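Local coordinates for 3-polyprenyl-4-hydroxybenzoate decarboxylase and related decarboxylases (Pelotomaculum thermopropionicum, PDB 6H6X), which catalyses the reversible decarboxylation of 2,5-furandicarboxylic acid to 2-furoic acid as a UbiD-class enzyme that uses prenylated FMN and bound metal ions, at residues I163-L166 / L170-F173; R6-F11 / T58-D63; H323-P326 / Y332-V335; E254-E259 / G265-R270. The protein carries 8 engineered substitutions. All blocks are in the same frame, centred on the assembly; numbering follows the deposited sequence.

Contact 1 of 4, residues I163-L166 / L170-F173. With 4LU (1-deoxy-5-O-phosphono-1-(3,3,4,5-tetramethyl-9,11-dioxo-2,3,8,9,10,11-hexahydro-7H-quinolino[1,8-fg]pteridin-12-ium-7-y l)-D-ribitol), chain I.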
# COMPACT_ATOMS: atom_id res chain seq x y z
N ILE B 163 -34.01 -12.25 2.79
CA ILE B 163 -32.92 -12.69 1.95
C ILE B 163 -32.79 -11.73 0.77
O ILE B 163 -33.75 -11.42 0.12
CB ILE B 163 -33.11 -14.16 1.51
CG1 ILE B 163 -31.90 -14.63 0.70
CG2 ILE B 163 -34.39 -14.34 0.70
CD1 ILE B 163 -32.01 -16.05 0.19
N LEU B 164 -31.58 -11.26 0.54
CA LEU B 164 -31.22 -10.56 -0.68
C LEU B 164 -30.85 -11.60 -1.73
O LEU B 164 -29.91 -12.36 -1.53
CB LEU B 164 -30.05 -9.61 -0.42
CG LEU B 164 -29.40 -9.07 -1.70
CD1 LEU B 164 -30.38 -8.19 -2.45
CD2 LEU B 164 -28.12 -8.30 -1.39
N ILE B 165 -31.60 -11.66 -2.82
CA ILE B 165 -31.27 -12.51 -3.96
C ILE B 165 -31.00 -11.64 -5.20
O ILE B 165 -31.93 -11.07 -5.77
CB ILE B 165 -32.40 -13.54 -4.26
CG1 ILE B 165 -32.90 -14.21 -2.99
CG2 ILE B 165 -31.93 -14.62 -5.24
CD1 ILE B 165 -34.00 -15.23 -3.25
N LEU B 166 -29.75 -11.56 -5.62
CA LEU B 166 -29.41 -10.87 -6.87
C LEU B 166 -29.89 -11.71 -8.08
O LEU B 166 -30.10 -12.92 -7.93
CB LEU B 166 -27.90 -10.61 -6.94
CG LEU B 166 -27.36 -9.75 -5.79
CD1 LEU B 166 -25.82 -9.72 -5.78
CD2 LEU B 166 -27.95 -8.34 -5.82
N LEU B 170 -30.10 -18.62 -8.21
CA LEU B 170 -31.16 -18.84 -7.25
C LEU B 170 -32.42 -18.06 -7.64
O LEU B 170 -33.53 -18.54 -7.49
CB LEU B 170 -30.69 -18.40 -5.88
CG LEU B 170 -31.72 -18.62 -4.78
CD1 LEU B 170 -32.11 -20.10 -4.69
CD2 LEU B 170 -31.20 -18.10 -3.45
N TRP B 171 -32.24 -16.83 -8.11
CA TRP B 171 -33.35 -16.02 -8.62
C TRP B 171 -34.13 -16.71 -9.75
O TRP B 171 -35.36 -16.74 -9.76
CB TRP B 171 -32.81 -14.68 -9.10
CG TRP B 171 -33.86 -13.74 -9.58
CD1 TRP B 171 -34.10 -13.37 -10.87
CD2 TRP B 171 -34.82 -13.05 -8.77
NE1 TRP B 171 -35.15 -12.50 -10.92
CE2 TRP B 171 -35.61 -12.26 -9.65
CE3 TRP B 171 -35.08 -13.00 -7.39
CZ2 TRP B 171 -36.66 -11.42 -9.19
CZ3 TRP B 171 -36.14 -12.16 -6.93
CH2 TRP B 171 -36.91 -11.39 -7.84
N HIS B 172 -33.38 -17.28 -10.70
CA HIS B 172 -33.97 -18.06 -11.76
C HIS B 172 -34.82 -19.19 -11.18
O HIS B 172 -35.98 -19.35 -11.57
CB HIS B 172 -32.91 -18.61 -12.70
CG HIS B 172 -33.46 -19.11 -14.00
ND1 HIS B 172 -33.47 -20.45 -14.35
CD2 HIS B 172 -34.05 -18.44 -15.02
CE1 HIS B 172 -34.02 -20.58 -15.54
NE2 HIS B 172 -34.41 -19.39 -15.96
N PHE B 173 -34.28 -19.94 -10.21
CA PHE B 173 -35.04 -21.02 -9.58
C PHE B 173 -36.27 -20.51 -8.87
O PHE B 173 -37.31 -21.14 -8.93
CB PHE B 173 -34.23 -21.76 -8.51
CG PHE B 173 -33.09 -22.58 -9.02
CD1 PHE B 173 -32.68 -22.57 -10.35
CD2 PHE B 173 -32.38 -23.34 -8.12
CE1 PHE B 173 -31.60 -23.31 -10.78
CE2 PHE B 173 -31.31 -24.11 -8.53
CZ PHE B 173 -30.91 -24.09 -9.86
C9 4LU I . -21.05 -13.80 -1.39
C8 4LU I . -20.25 -13.89 -0.21
C7 4LU I . -20.61 -13.24 0.98
C10 4LU I . -24.34 -12.40 -2.57
C6 4LU I . -21.73 -12.23 0.93
N3 4LU I . -27.07 -11.90 -2.29
C2 4LU I . -26.58 -12.41 -3.46
C13 4LU I . -21.53 -11.12 3.41
C5 4LU I . -22.30 -11.43 2.14
C1 4LU I . -23.92 -10.40 0.60
O2 4LU I . -27.37 -12.65 -4.42
N1 4LU I . -25.24 -12.66 -3.59
C4 4LU I . -26.26 -11.61 -1.22
O4 4LU I . -26.76 -11.16 -0.15
C4A 4LU I . -24.78 -11.87 -1.34
N5 4LU I . -23.87 -11.63 -0.26
C3 4LU I . -23.48 -10.57 1.86
C12 4LU I . -23.18 -12.54 2.78
C5A 4LU I . -22.61 -12.29 -0.25
C7M 4LU I . -19.72 -13.36 2.22
C8M 4LU I . -19.05 -14.78 -0.32
C9A 4LU I . -22.20 -12.99 -1.50
N10 4LU I . -22.96 -12.71 -2.70
C1' 4LU I . -22.52 -13.21 -4.00
C2' 4LU I . -22.99 -14.62 -4.42
O2' 4LU I . -22.88 -15.60 -3.38
C3' 4LU I . -22.10 -15.08 -5.56
O3' 4LU I . -22.03 -14.06 -6.56
C4' 4LU I . -22.55 -16.42 -6.15
O4' 4LU I . -21.52 -17.12 -6.91
C5' 4LU I . -23.77 -16.36 -7.05
O5' 4LU I . -23.90 -17.75 -7.41
P 4LU I . -24.77 -18.27 -8.68
O2P 4LU I . -24.84 -19.80 -8.58
O3P 4LU I . -26.19 -17.66 -8.50
O1P 4LU I . -23.96 -17.80 -9.90

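Contact 2 of 4, residues R6-F11 / T58-D63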
# COMPACT_ATOMS: atom_id res chain seq x y z
N ARG B 6 -13.82 -28.18 11.49
CA ARG B 6 -12.95 -28.56 12.64
C ARG B 6 -11.55 -28.96 12.27
O ARG B 6 -10.60 -28.55 12.93
CB ARG B 6 -13.57 -29.64 13.52
CG ARG B 6 -14.49 -29.03 14.56
CD ARG B 6 -15.49 -30.02 15.02
NE ARG B 6 -16.71 -29.37 15.47
CZ ARG B 6 -17.19 -29.37 16.70
NH1 ARG B 6 -18.36 -28.77 16.92
NH2 ARG B 6 -16.55 -30.00 17.69
N GLU B 7 -11.40 -29.72 11.20
CA GLU B 7 -10.05 -30.00 10.73
C GLU B 7 -9.33 -28.73 10.24
O GLU B 7 -8.16 -28.51 10.58
CB GLU B 7 -10.05 -31.14 9.72
CG GLU B 7 -10.19 -32.48 10.48
CD GLU B 7 -10.81 -33.62 9.70
OE1 GLU B 7 -10.34 -33.84 8.56
OE2 GLU B 7 -11.74 -34.29 10.24
N TRP B 8 -10.06 -27.85 9.53
CA TRP B 8 -9.46 -26.62 9.10
C TRP B 8 -9.02 -25.81 10.29
O TRP B 8 -7.93 -25.27 10.27
CB TRP B 8 -10.41 -25.76 8.21
CG TRP B 8 -9.74 -24.52 7.77
CD1 TRP B 8 -9.91 -23.28 8.28
CD2 TRP B 8 -8.73 -24.42 6.80
NE1 TRP B 8 -9.10 -22.40 7.65
CE2 TRP B 8 -8.35 -23.07 6.74
CE3 TRP B 8 -8.10 -25.36 5.94
CZ2 TRP B 8 -7.35 -22.61 5.87
CZ3 TRP B 8 -7.13 -24.91 5.07
CH2 TRP B 8 -6.75 -23.54 5.04
N LEU B 9 -9.84 -25.72 11.33
CA LEU B 9 -9.38 -25.01 12.55
C LEU B 9 -8.14 -25.63 13.21
O LEU B 9 -7.31 -24.91 13.76
CB LEU B 9 -10.49 -24.85 13.58
CG LEU B 9 -11.71 -24.09 13.13
CD1 LEU B 9 -12.72 -24.05 14.25
CD2 LEU B 9 -11.37 -22.68 12.67
N ALA B 10 -8.01 -26.96 13.13
CA ALA B 10 -6.83 -27.66 13.63
C ALA B 10 -5.60 -27.26 12.84
O ALA B 10 -4.58 -26.88 13.42
CB ALA B 10 -7.03 -29.18 13.59
N PHE B 11 -5.69 -27.33 11.51
CA PHE B 11 -4.64 -26.81 10.61
C PHE B 11 -4.23 -25.37 10.93
O PHE B 11 -3.03 -25.07 10.97
CB PHE B 11 -5.13 -26.91 9.17
CG PHE B 11 -4.15 -26.41 8.13
CD1 PHE B 11 -3.15 -27.25 7.63
CD2 PHE B 11 -4.27 -25.13 7.61
CE1 PHE B 11 -2.26 -26.80 6.66
CE2 PHE B 11 -3.39 -24.67 6.64
CZ PHE B 11 -2.38 -25.51 6.17
N THR B 58 -14.39 -16.47 13.16
CA THR B 58 -14.34 -15.56 12.01
C THR B 58 -12.92 -15.55 11.43
O THR B 58 -11.98 -15.86 12.12
CB THR B 58 -14.86 -14.16 12.34
OG1 THR B 58 -15.02 -13.40 11.12
CG2 THR B 58 -13.94 -13.44 13.29
N GLY B 59 -12.83 -15.28 10.12
CA GLY B 59 -11.55 -15.09 9.45
C GLY B 59 -10.82 -16.42 9.23
O GLY B 59 -9.64 -16.52 9.53
N LEU B 60 -11.51 -17.41 8.66
CA LEU B 60 -10.94 -18.75 8.39
C LEU B 60 -9.79 -18.76 7.44
O LEU B 60 -8.87 -19.58 7.56
CB LEU B 60 -11.99 -19.73 7.84
CG LEU B 60 -13.19 -19.97 8.76
CD1 LEU B 60 -14.11 -20.97 8.12
CD2 LEU B 60 -12.73 -20.45 10.12
N ALA B 61 -9.83 -17.83 6.49
CA ALA B 61 -8.72 -17.63 5.57
C ALA B 61 -8.77 -16.18 5.11
O ALA B 61 -9.81 -15.73 4.64
CB ALA B 61 -8.88 -18.58 4.38
N GLY B 62 -7.66 -15.48 5.23
CA GLY B 62 -7.59 -14.06 4.96
C GLY B 62 -6.42 -13.64 4.11
O GLY B 62 -6.07 -12.47 4.10
N ASP B 63 -5.82 -14.59 3.39
CA ASP B 63 -4.73 -14.33 2.49
C ASP B 63 -4.67 -15.47 1.51
O ASP B 63 -5.27 -16.53 1.73
CB ASP B 63 -3.41 -14.13 3.25
CG ASP B 63 -2.89 -15.41 3.94
OD1 ASP B 63 -2.83 -16.50 3.30
OD2 ASP B 63 -2.49 -15.29 5.13

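Contact 3 of 4, residues H323-P326 / Y332-V335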
# COMPACT_ATOMS: atom_id res chain seq x y z
N HIS B 323 -4.44 -10.18 -10.73
CA HIS B 323 -4.81 -9.87 -9.36
C HIS B 323 -5.97 -8.83 -9.37
O HIS B 323 -5.87 -7.75 -9.99
CB HIS B 323 -3.61 -9.29 -8.64
CG HIS B 323 -3.86 -8.94 -7.21
ND1 HIS B 323 -3.25 -7.87 -6.60
CD2 HIS B 323 -4.59 -9.55 -6.26
CE1 HIS B 323 -3.61 -7.83 -5.32
NE2 HIS B 323 -4.42 -8.85 -5.09
N LEU B 324 -7.05 -9.16 -8.71
CA LEU B 324 -8.08 -8.20 -8.33
C LEU B 324 -7.74 -7.64 -6.97
O LEU B 324 -7.78 -8.35 -5.98
CB LEU B 324 -9.45 -8.85 -8.33
CG LEU B 324 -9.90 -9.31 -9.71
CD1 LEU B 324 -11.13 -10.21 -9.65
CD2 LEU B 324 -10.18 -8.10 -10.61
N THR B 325 -7.36 -6.36 -6.91
CA THR B 325 -6.83 -5.75 -5.69
C THR B 325 -7.89 -5.53 -4.58
O THR B 325 -9.06 -5.30 -4.86
CB THR B 325 -6.24 -4.34 -5.95
OG1 THR B 325 -7.31 -3.40 -6.31
CG2 THR B 325 -5.14 -4.39 -7.01
N PRO B 326 -7.46 -5.57 -3.33
CA PRO B 326 -8.39 -5.34 -2.22
C PRO B 326 -9.02 -3.96 -2.18
O PRO B 326 -10.20 -3.85 -1.83
CB PRO B 326 -7.55 -5.57 -0.95
CG PRO B 326 -6.16 -5.94 -1.42
CD PRO B 326 -6.18 -6.15 -2.89
N TYR B 332 -13.32 -4.56 -8.73
CA TYR B 332 -13.36 -3.39 -9.57
C TYR B 332 -12.05 -3.08 -10.27
O TYR B 332 -12.07 -2.53 -11.39
CB TYR B 332 -13.81 -2.11 -8.77
CG TYR B 332 -15.19 -2.25 -8.19
CD1 TYR B 332 -16.25 -2.66 -8.98
CD2 TYR B 332 -15.45 -1.97 -6.86
CE1 TYR B 332 -17.51 -2.83 -8.45
CE2 TYR B 332 -16.73 -2.13 -6.32
CZ TYR B 332 -17.74 -2.56 -7.12
OH TYR B 332 -19.04 -2.71 -6.66
N HIS B 333 -10.93 -3.36 -9.57
CA HIS B 333 -9.61 -3.09 -10.04
C HIS B 333 -8.79 -4.35 -10.37
O HIS B 333 -8.62 -5.21 -9.49
CB HIS B 333 -8.85 -2.31 -8.95
CG HIS B 333 -9.21 -0.89 -8.87
ND1 HIS B 333 -8.44 0.02 -8.19
CD2 HIS B 333 -10.27 -0.20 -9.39
CE1 HIS B 333 -9.03 1.21 -8.28
NE2 HIS B 333 -10.13 1.10 -9.01
N ALA B 334 -8.23 -4.41 -11.58
CA ALA B 334 -7.38 -5.52 -12.01
C ALA B 334 -5.96 -5.09 -12.37
O ALA B 334 -5.74 -4.01 -12.93
CB ALA B 334 -8.04 -6.25 -13.12
N VAL B 335 -4.98 -5.86 -11.89
CA VAL B 335 -3.60 -5.74 -12.28
C VAL B 335 -3.20 -7.02 -13.05
O VAL B 335 -3.49 -8.13 -12.59
CB VAL B 335 -2.65 -5.48 -11.10
CG1 VAL B 335 -1.23 -5.26 -11.55
CG2 VAL B 335 -3.07 -4.25 -10.31
O HOH W 1 -10.19 -5.17 -7.15

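Contact 4 of 4, residues E254-E259 / G265-R270. With 4LU (1-deoxy-5-O-phosphono-1-(3,3,4,5-tetramethyl-9,11-dioxo-2,3,8,9,10,11-hexahydro-7H-quinolino[1,8-fg]pteridin-12-ium-7-y l)-D-ribitol), chain I.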
# COMPACT_ATOMS: atom_id res chain seq x y z
N GLU B 254 -36.12 -5.93 3.89
CA GLU B 254 -34.83 -6.48 4.33
C GLU B 254 -33.81 -5.34 4.23
O GLU B 254 -33.78 -4.58 3.24
CB GLU B 254 -34.44 -7.67 3.45
CG GLU B 254 -33.13 -8.36 3.80
CD GLU B 254 -31.86 -7.66 3.28
OE1 GLU B 254 -30.82 -7.70 3.96
OE2 GLU B 254 -31.89 -7.05 2.18
N GLY B 255 -32.96 -5.24 5.22
CA GLY B 255 -31.93 -4.21 5.17
C GLY B 255 -32.25 -2.99 6.02
O GLY B 255 -33.28 -3.00 6.70
N PRO B 256 -31.37 -1.98 6.03
CA PRO B 256 -30.11 -1.98 5.26
C PRO B 256 -28.98 -2.81 5.90
O PRO B 256 -29.09 -3.29 7.05
CB PRO B 256 -29.73 -0.49 5.21
CG PRO B 256 -30.30 0.08 6.48
CD PRO B 256 -31.44 -0.81 6.94
N PHE B 257 -27.88 -2.93 5.17
CA PHE B 257 -26.77 -3.80 5.57
C PHE B 257 -25.43 -3.27 5.06
O PHE B 257 -25.32 -2.92 3.89
CB PHE B 257 -27.07 -5.20 5.01
CG PHE B 257 -26.03 -6.24 5.31
CD1 PHE B 257 -25.97 -6.83 6.56
CD2 PHE B 257 -25.12 -6.67 4.32
CE1 PHE B 257 -25.03 -7.80 6.84
CE2 PHE B 257 -24.22 -7.67 4.60
CZ PHE B 257 -24.17 -8.23 5.86
N GLY B 258 -24.42 -3.24 5.92
CA GLY B 258 -23.04 -2.96 5.45
C GLY B 258 -22.46 -4.04 4.49
O GLY B 258 -22.37 -5.22 4.84
N GLU B 259 -22.06 -3.64 3.27
CA GLU B 259 -21.68 -4.58 2.17
C GLU B 259 -20.18 -4.53 1.79
O GLU B 259 -19.44 -3.71 2.35
CB GLU B 259 -22.57 -4.31 0.93
CG GLU B 259 -23.77 -5.26 0.80
CD GLU B 259 -23.41 -6.74 0.53
OE1 GLU B 259 -24.41 -7.49 0.32
OE2 GLU B 259 -22.19 -7.17 0.52
N GLY B 265 -25.80 -1.32 1.70
CA GLY B 265 -26.88 -1.80 0.83
C GLY B 265 -28.21 -1.26 1.37
O GLY B 265 -28.53 -1.48 2.55
N PRO B 266 -28.99 -0.53 0.53
CA PRO B 266 -30.24 0.05 1.03
C PRO B 266 -31.35 -0.98 1.33
O PRO B 266 -31.38 -2.09 0.73
CB PRO B 266 -30.65 1.03 -0.09
CG PRO B 266 -29.97 0.54 -1.33
CD PRO B 266 -28.69 -0.10 -0.86
N ALA B 267 -32.22 -0.61 2.27
CA ALA B 267 -33.43 -1.36 2.61
C ALA B 267 -34.44 -1.38 1.46
O ALA B 267 -34.60 -0.37 0.76
CB ALA B 267 -34.07 -0.76 3.85
N ALA B 268 -35.10 -2.52 1.26
CA ALA B 268 -36.17 -2.66 0.27
C ALA B 268 -37.00 -3.94 0.51
O ALA B 268 -36.57 -4.82 1.27
CB ALA B 268 -35.60 -2.65 -1.15
N PRO B 269 -38.19 -4.04 -0.13
CA PRO B 269 -39.00 -5.28 -0.01
C PRO B 269 -38.40 -6.47 -0.78
O PRO B 269 -38.15 -6.38 -1.99
CB PRO B 269 -40.37 -4.87 -0.61
CG PRO B 269 -40.36 -3.38 -0.70
CD PRO B 269 -38.93 -2.98 -0.86
N ARG B 270 -38.21 -7.60 -0.08
CA ARG B 270 -37.44 -8.74 -0.61
C ARG B 270 -38.01 -10.07 -0.15
O ARG B 270 -38.85 -10.11 0.76
CB ARG B 270 -35.97 -8.61 -0.16
CG ARG B 270 -35.22 -7.59 -1.01
CD ARG B 270 -33.79 -7.35 -0.62
NE ARG B 270 -33.27 -6.23 -1.39
CZ ARG B 270 -32.74 -5.12 -0.88
NH1 ARG B 270 -32.61 -4.91 0.44
NH2 ARG B 270 -32.31 -4.19 -1.72
C9 4LU I . -21.05 -13.80 -1.39
C8 4LU I . -20.25 -13.89 -0.21
C7 4LU I . -20.61 -13.24 0.98
C10 4LU I . -24.34 -12.40 -2.57
C6 4LU I . -21.73 -12.23 0.93
N3 4LU I . -27.07 -11.90 -2.29
C2 4LU I . -26.58 -12.41 -3.46
C13 4LU I . -21.53 -11.12 3.41
C5 4LU I . -22.30 -11.43 2.14
C1 4LU I . -23.92 -10.40 0.60
O2 4LU I . -27.37 -12.65 -4.42
N1 4LU I . -25.24 -12.66 -3.59
C4 4LU I . -26.26 -11.61 -1.22
O4 4LU I . -26.76 -11.16 -0.15
C4A 4LU I . -24.78 -11.87 -1.34
N5 4LU I . -23.87 -11.63 -0.26
C3 4LU I . -23.48 -10.57 1.86
C12 4LU I . -23.18 -12.54 2.78
C5A 4LU I . -22.61 -12.29 -0.25
C7M 4LU I . -19.72 -13.36 2.22
C8M 4LU I . -19.05 -14.78 -0.32
C9A 4LU I . -22.20 -12.99 -1.50
N10 4LU I . -22.96 -12.71 -2.70
C1' 4LU I . -22.52 -13.21 -4.00
C2' 4LU I . -22.99 -14.62 -4.42
O2' 4LU I . -22.88 -15.60 -3.38
C3' 4LU I . -22.10 -15.08 -5.56
O3' 4LU I . -22.03 -14.06 -6.56
C4' 4LU I . -22.55 -16.42 -6.15
O4' 4LU I . -21.52 -17.12 -6.91
C5' 4LU I . -23.77 -16.36 -7.05
O5' 4LU I . -23.90 -17.75 -7.41
P 4LU I . -24.77 -18.27 -8.68
O2P 4LU I . -24.84 -19.80 -8.58
O3P 4LU I . -26.19 -17.66 -8.50
O1P 4LU I . -23.96 -17.80 -9.90

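Contact 1 of 4, residues I163-L166 / L170-F173
Ile165 packs its branched side chain on the start of helix 169-179, against Leu170 and Trp171, while the main chain around it grips prenylated FMN. Followed outward, its CB lies 4.2 Å from Trp171 CE3, and CG2, anti to the backbone N, presses on the helix backbone 3.6 Å from Trp171 N. The other branch carries CD1 to 4.0 Å from Leu170 CD2, and the two side chains cross at about a right angle. Behind them Ile163 CD1 joins Leu170 CD2, and Ile163 and Leu170 also touch Leu136 and the ring of His151. This segment's hydrogen bonds to the pyrimidine edge both come from the main chain: Leu164 O accepts from N3 of 4LU at 3.0 Å, and Leu166 N gives a straighter bond to O2 at 2.9 Å. Leu164 CD2 comes within 3.4 Å of O4 of 4LU, with Leu166 CG beside O2. Replacing Leu164 by an alanine would probably open a gap beside O4 of the cofactor and take away the methyl that packs on Arg270 NE. The main-chain acceptor and donor match the N3-H and the C2 carbonyl, while the side chain of Ile165 between them packs on the helix.

Contact 2 of 4, residues R6-F11 / T58-D63
Leu9 on helix 5-14 and Leu60 in the loop between strand 56-58 and helix 64-70 stand closest in backbone, CA to CA 7.7 Å. The pairing belongs to the N-terminal domain of the UbiD fold, where an N-terminal helix packs on a strand-loop-helix connection. Segment 6-11 is regular helix, with Ala10 N bonded to Arg6 O and Phe11 N to Glu7 O. Segment 58-63 is irregular: Gly59 has a positive phi, and the chain runs on to Asp63, which caps helix 64-70 through a bond from Leu66 N to its OD1. Glu295 fastens the same loop, its carboxylate taking the backbone N-H groups of Gly59 and Leu60.

Two neighbouring helix residues reach Leu60 in different ways. Leu9 bears on it with a methyl group, CD2 lying 3.7 Å from Leu60 CD2 as the two chains cross obliquely. Trp8, its CG anti to the backbone N, extends the indole to the loop, and CD1 touches Leu60 CB at 4.1 Å. One indole face is met by Phe11 CD2, 3.8 Å above the plane, and His193 meets the ring with its own plane turned by about 75°. These aromatic neighbours are likely to limit the tilt of the indole, while Ala70 of helix 64-70 also touches it. Trp8 NE1 spends its proton on Leu60 O at 2.8 Å. The oxygen lies 8° from the indole plane, whereas NE1 stands above the carbonyl plane, 41° out of it.

Contact 3 of 4, residues H323-P326 / Y332-V335
His323 and Val335 bond to each other twice, the hydrogen-bonded pair of an antiparallel beta hairpin: His323 N gives to Val335 O at 2.9 Å, and Val335 N to His323 O at 2.8 Å with an almost straight N-H...O angle of 172°. Leu324 and Ala334 form the next, non-hydrogen-bonded pair, with Leu324 CD2 against Ala334 CB at 3.8 Å. Their outer groups find partners beyond the hairpin: Leu324 N bonds to Glu305 of helix 294-315, and Ala334 joins strand 362-367. One step on, Thr325 N reaches His333 O at 3.1 Å, but the companion bond is replaced by a water, which donates to Thr325 O at 2.6 Å and accepts from His333 N at 3.1 Å. The strands are thus still bridged where they begin to part.

Thr325 has OG1 between the backbone N and the carbonyl carbon (chi1 67°), which brings that oxygen to 3.2 Å from His333 CB and sets CG2 against Val335 CG2, 3.9 Å away. The polar ends of Thr325 and His333 meet one carboxylate oxygen: Thr325 OG1 and His333 ND1 each hydrogen-bond OE1 of Glu379 of the second subunit. His362 stacks on the imidazole of His333, and His323 ND1 is taken up by Ile372 O. With a carboxylate at ND1, the His333 ring is likely to be polarised, and this hairpin end joins a backbone ladder finished by a water to the dimer interface.

Contact 4 of 4, residues E254-E259 / G265-R270
Arg270 and Glu254 face each other across a beta hairpin, their side chains crossing with the guanidinium and carboxylate planes 52° apart. Arg270 runs extended from CG to NE, whereas Glu254 bends at chi2 (-81°) to bring OE2 within 2.9 Å of Arg270 NH1. This salt bridge is oblique: OE2 lies 33° out of the guanidinium plane. Pro266 O lies in that plane and accepts from Arg270 NH1 at 3.1 Å. NH2 adds a weak second bond, and Ala268 CB covers part of one guanidinium face at 3.6 Å. A methionine in place of Arg270 would probably leave Glu254 OE2 with one cation fewer and Pro266 O without its side-chain donors.

Two backbone hydrogen bonds join each of the pairs Glu254-Ala268 and Phe257-Gly265. Between them the chain is irregular, with a cis peptide before Pro256; Ala267 CB lies 3.6 Å from Gly255 C. A CB on Gly255 would crowd Ala267 CA and the carbonyl O of Glu254. Pro256 CB comes to 3.1 Å from Gly265 O.

Phe257 turns CE2 to C3 of the cofactor's prenyl-derived ring, 4.1 Å off, and Glu259 OE1 stands 3.0 Å from C1. Arg152, a cofactor-binding residue, pairs with both Glu254 OE2 and Glu259 OE1, and Tyr130 OH holds Glu254 OE1. The Arg270 bridge is therefore one end of a charge network, Arg270-Glu254-Arg152-Glu259, that leads from the hairpin to prenylated FMN.

In the fold
Contacts 1 and 4 lie in the same Rift-related domain and touch, Arg270 packing on Ile163 and Leu164; both meet the prenylated FMN, at different parts of its ring system. Contact 1 is largely buried and apolar, whereas contact 4 is partly exposed and rich in charge. Contact 2, in the N-terminal domain about 28 Å from contact 1 between centres, is buried packing closed by a single indole bond. Contact 3, in the C-terminal domain, is also buried but partly by the second subunit. Contacts 3 and 4 are both antiparallel hairpins, one bridged at its end by water, the other interrupted by a cis proline; contacts 1 and 2 pair a loop with a helix.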